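Local coordinates for DNA ligase D 3'-phosphoesterase domain-containing protein (Methanocella paludicola, PDB 5DMP), which probably removes 3'-terminal ribonucleotides and 3'-phosphates from DNA ends as the phosphoesterase of an archaeal non-homologous end-joining repair system, at residues A[35-45]-A[143-151]. Residues are numbered along the deposited sequence; the frame is centred on the assembly and turned at random.
With EDO (1,2-ethanediol), chain H.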
loop_
_atom_site.group_PDB
_atom_site.type_symbol
_atom_site.label_atom_id
_atom_site.label_comp_id
_atom_site.label_asym_id
_atom_site.label_seq_id
_atom_site.Cartn_x
_atom_site.Cartn_y
_atom_site.Cartn_z
ATOM N N LYS A 35 5.831 5.202 -7.225
ATOM C CA LYS A 35 6.848 5.932 -6.418
ATOM C C LYS A 35 6.674 5.653 -4.915
ATOM O O LYS A 35 7.383 6.204 -4.038
ATOM C CB LYS A 35 6.703 7.453 -6.616
ATOM C CG LYS A 35 6.989 7.959 -8.047
ATOM C CD LYS A 35 7.344 9.459 -8.047
ATOM C CE LYS A 35 8.658 9.702 -7.274
ATOM N NZ LYS A 35 8.857 10.994 -6.508
ATOM N N GLY A 36 5.767 4.751 -4.600
ATOM C CA GLY A 36 5.587 4.444 -3.149
ATOM C C GLY A 36 4.782 5.499 -2.385
ATOM O O GLY A 36 4.359 6.550 -2.971
ATOM N N PRO A 37 4.497 5.243 -1.084
ATOM C CA PRO A 37 3.667 6.143 -0.312
ATOM C C PRO A 37 4.442 7.433 -0.054
ATOM O O PRO A 37 5.697 7.414 -0.096
ATOM C CB PRO A 37 3.473 5.412 1.018
ATOM C CG PRO A 37 4.634 4.467 1.114
ATOM C CD PRO A 37 4.924 4.036 -0.305
ATOM N N SER A 38 3.699 8.504 0.162
ATOM C CA SER A 38 4.329 9.730 0.645
ATOM C C SER A 38 3.679 10.084 1.975
ATOM O O SER A 38 2.449 9.916 2.160
ATOM C CB SER A 38 4.194 10.859 -0.414
ATOM O OG SER A 38 4.628 12.102 0.148
ATOM N N LEU A 39 4.481 10.630 2.915
ATOM C CA LEU A 39 3.941 11.119 4.198
ATOM C C LEU A 39 3.291 12.473 4.060
ATOM O O LEU A 39 2.606 12.931 4.991
ATOM C CB LEU A 39 5.109 11.263 5.232
ATOM C CG LEU A 39 5.871 9.968 5.485
ATOM C CD1 LEU A 39 7.074 10.179 6.450
ATOM C CD2 LEU A 39 4.893 8.931 6.045
ATOM N N ASP A 40 3.510 13.148 2.908
ATOM C CA ASP A 40 3.030 14.540 2.704
ATOM C C ASP A 40 1.632 14.523 2.083
ATOM O O ASP A 40 1.492 13.984 0.998
ATOM C CB ASP A 40 4.012 15.229 1.742
ATOM C CG ASP A 40 3.690 16.699 1.511
ATOM O OD1 ASP A 40 2.571 17.166 1.793
ATOM O OD2 ASP A 40 4.621 17.392 1.064
ATOM N N PRO A 41 0.595 15.040 2.767
ATOM C CA PRO A 41 -0.797 15.088 2.289
ATOM C C PRO A 41 -1.020 15.926 1.036
ATOM O O PRO A 41 -2.090 15.851 0.501
ATOM C CB PRO A 41 -1.571 15.710 3.414
ATOM C CG PRO A 41 -0.526 16.435 4.248
ATOM C CD PRO A 41 0.744 15.688 4.105
ATOM N N LYS A 42 -0.014 16.704 0.611
ATOM C CA LYS A 42 -0.065 17.423 -0.685
ATOM C C LYS A 42 0.426 16.575 -1.878
ATOM O O LYS A 42 0.300 16.965 -3.056
ATOM C CB LYS A 42 0.780 18.718 -0.559
ATOM C CG LYS A 42 0.188 19.728 0.392
ATOM C CD LYS A 42 0.733 21.112 0.090
ATOM C CE LYS A 42 1.965 21.399 0.920
ATOM N NZ LYS A 42 3.184 20.615 0.587
ATOM N N VAL A 43 1.023 15.414 -1.621
ATOM C CA VAL A 43 1.559 14.643 -2.694
ATOM C C VAL A 43 0.516 13.617 -3.137
ATOM O O VAL A 43 -0.049 12.881 -2.310
ATOM C CB VAL A 43 2.900 14.025 -2.261
ATOM C CG1 VAL A 43 3.408 12.992 -3.275
ATOM C CG2 VAL A 43 3.931 15.160 -2.081
ATOM N N LYS A 44 0.223 13.603 -4.442
ATOM C CA LYS A 44 -0.729 12.640 -4.957
ATOM C C LYS A 44 0.089 11.529 -5.555
ATOM O O LYS A 44 0.875 11.771 -6.480
ATOM C CB LYS A 44 -1.597 13.258 -6.084
ATOM C CG LYS A 44 -2.607 14.294 -5.611
ATOM C CD LYS A 44 -3.657 13.670 -4.695
ATOM C CE LYS A 44 -4.823 14.638 -4.457
ATOM N NZ LYS A 44 -4.368 15.973 -3.940
ATOM N N ARG A 45 -0.124 10.304 -5.085
ATOM C CA ARG A 45 0.552 9.183 -5.743
ATOM C C ARG A 45 -0.455 8.420 -6.606
ATOM O O ARG A 45 -1.658 8.358 -6.268
ATOM C CB ARG A 45 1.098 8.233 -4.673
ATOM C CG ARG A 45 2.290 8.800 -3.954
ATOM C CD ARG A 45 3.444 8.906 -4.886
ATOM N NE ARG A 45 4.585 8.925 -3.992
ATOM C CZ ARG A 45 5.570 9.794 -4.010
ATOM N NH1 ARG A 45 5.589 10.754 -4.928
ATOM N NH2 ARG A 45 6.548 9.646 -3.117
ATOM N N GLY A 143 6.488 21.893 9.597
ATOM C CA GLY A 143 7.778 21.362 9.190
ATOM C C GLY A 143 7.661 20.653 7.867
ATOM O O GLY A 143 6.548 20.529 7.304
ATOM N N SER A 144 8.820 20.249 7.354
ATOM C CA SER A 144 8.902 19.496 6.102
ATOM C C SER A 144 8.628 18.028 6.441
ATOM O O SER A 144 8.536 17.669 7.606
ATOM C CB SER A 144 10.288 19.628 5.509
ATOM O OG SER A 144 11.218 19.227 6.491
ATOM N N TYR A 145 8.493 17.190 5.432
ATOM C CA TYR A 145 8.141 15.799 5.679
ATOM C C TYR A 145 9.290 14.943 5.331
ATOM O O TYR A 145 9.969 15.182 4.330
ATOM C CB TYR A 145 6.995 15.422 4.740
ATOM C CG TYR A 145 5.704 15.995 5.165
ATOM C CD1 TYR A 145 4.871 15.311 6.063
ATOM C CD2 TYR A 145 5.269 17.231 4.645
ATOM C CE1 TYR A 145 3.648 15.876 6.460
ATOM C CE2 TYR A 145 4.077 17.808 5.042
ATOM C CZ TYR A 145 3.265 17.130 5.953
ATOM O OH TYR A 145 2.076 17.693 6.284
ATOM N N GLU A 146 9.546 13.956 6.166
ATOM C CA GLU A 146 10.454 12.891 5.814
ATOM C C GLU A 146 10.115 12.209 4.443
ATOM O O GLU A 146 8.951 12.041 4.110
ATOM C CB GLU A 146 10.345 11.839 6.914
ATOM C CG GLU A 146 11.524 10.884 7.007
ATOM C CD GLU A 146 11.236 9.723 7.943
ATOM O OE1 GLU A 146 11.910 8.686 7.812
ATOM O OE2 GLU A 146 10.323 9.834 8.792
ATOM N N ASP A 147 11.144 11.882 3.659
ATOM C CA ASP A 147 11.042 11.016 2.499
ATOM C C ASP A 147 11.162 9.597 3.058
ATOM O O ASP A 147 12.274 9.099 3.313
ATOM C CB ASP A 147 12.188 11.292 1.549
ATOM C CG ASP A 147 12.150 10.440 0.303
ATOM O OD1 ASP A 147 11.617 9.298 0.297
ATOM O OD2 ASP A 147 12.716 10.898 -0.697
ATOM N N ILE A 148 10.014 8.952 3.284
ATOM C CA ILE A 148 10.011 7.643 3.980
ATOM C C ILE A 148 10.748 6.597 3.122
ATOM O O ILE A 148 11.401 5.654 3.643
ATOM C CB ILE A 148 8.531 7.202 4.329
ATOM C CG1 ILE A 148 8.556 5.982 5.308
ATOM C CG2 ILE A 148 7.724 6.951 3.030
ATOM C CD1 ILE A 148 9.096 6.365 6.662
ATOM N N GLU A 149 10.720 6.762 1.808
ATOM C CA GLU A 149 11.383 5.764 0.960
ATOM C C GLU A 149 12.892 5.807 1.107
ATOM O O GLU A 149 13.537 4.792 0.963
ATOM C CB GLU A 149 11.068 5.949 -0.503
ATOM C CG GLU A 149 9.750 5.344 -0.887
ATOM C CD GLU A 149 8.616 6.274 -0.629
ATOM O OE1 GLU A 149 8.892 7.504 -0.578
ATOM O OE2 GLU A 149 7.453 5.791 -0.440
ATOM N N LYS A 150 13.429 7.017 1.263
ATOM C CA LYS A 150 14.855 7.211 1.533
ATOM C C LYS A 150 15.228 6.869 2.958
ATOM O O LYS A 150 16.234 6.161 3.216
ATOM C CB LYS A 150 15.263 8.655 1.139
ATOM C CG LYS A 150 15.570 8.719 -0.357
ATOM C CD LYS A 150 15.963 10.091 -0.932
ATOM C CE LYS A 150 15.933 10.054 -2.469
ATOM N NZ LYS A 150 15.876 11.389 -3.152
ATOM N N ALA A 151 14.417 7.311 3.892
ATOM C CA ALA A 151 14.716 7.101 5.307
ATOM C C ALA A 151 14.639 5.626 5.727
ATOM O O ALA A 151 15.366 5.156 6.650
ATOM C CB ALA A 151 13.744 7.888 6.140
HETATM C C1 EDO H . 14.403 13.175 3.711
HETATM O O1 EDO H . 13.933 12.416 4.831
HETATM C C2 EDO H . 15.655 12.463 3.190
HETATM O O2 EDO H . 15.962 11.367 4.069
HETATM O O HOH W 1 7.564 10.443 2.368
#
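The loop joining strands 27-33 and 45-53 of the antiparallel sheet packs against the segment leading into the short helix 148-151, with Y145 against D40 at one end. D40 CA sits 3.8 Å from the centroid of the Y145 ring and 6° off its normal, a CH-pi contact over the face. With its CG anti to the backbone N (chi1 -176°), D40 also lays its carboxylate over the CD2-CE2 side of that ring, the two planes 20° apart. K42 N donates to D40 OD1 in an Asx turn, and K42 NZ forms a salt bridge to D40 OD2, so both oxygens have partners within the loop. At the phenol end P41 CD approaches Y145 CZ to 3.4 Å. H141 stacks on the Y145 ring as well, while L115 adjoins P37 and L39. Replacing Y145 with an alanine would remove the ring, and D40 and P41 would probably lose their aromatic partner, opening a gap under the D40-V43 turn. L39 sits between Y145 and I148, its CD1 3.5 Å from E146 O and 3.9 Å from I148 CB. Beside it one water spans the segments: it accepts from L39 N and I148 N and donates to E146 O at 2.7 Å. At the far end E149, bent at chi2, turns its carboxyl group to P37, and R45 NH2 lies 4.1 Å from E149 OE1, beyond a salt bridge. R45 is itself fixed by NE donating to G36 O at 2.6 Å, with K35 CB and S38 CB on opposite guanidinium faces. Apolar and aromatic packing thus dominates at the Y145 end; at the other, E149 OE2 lies 2.4 Å from P37 O, too close for two bare acceptors, so E149 is probably protonated, though the bond remains undecided.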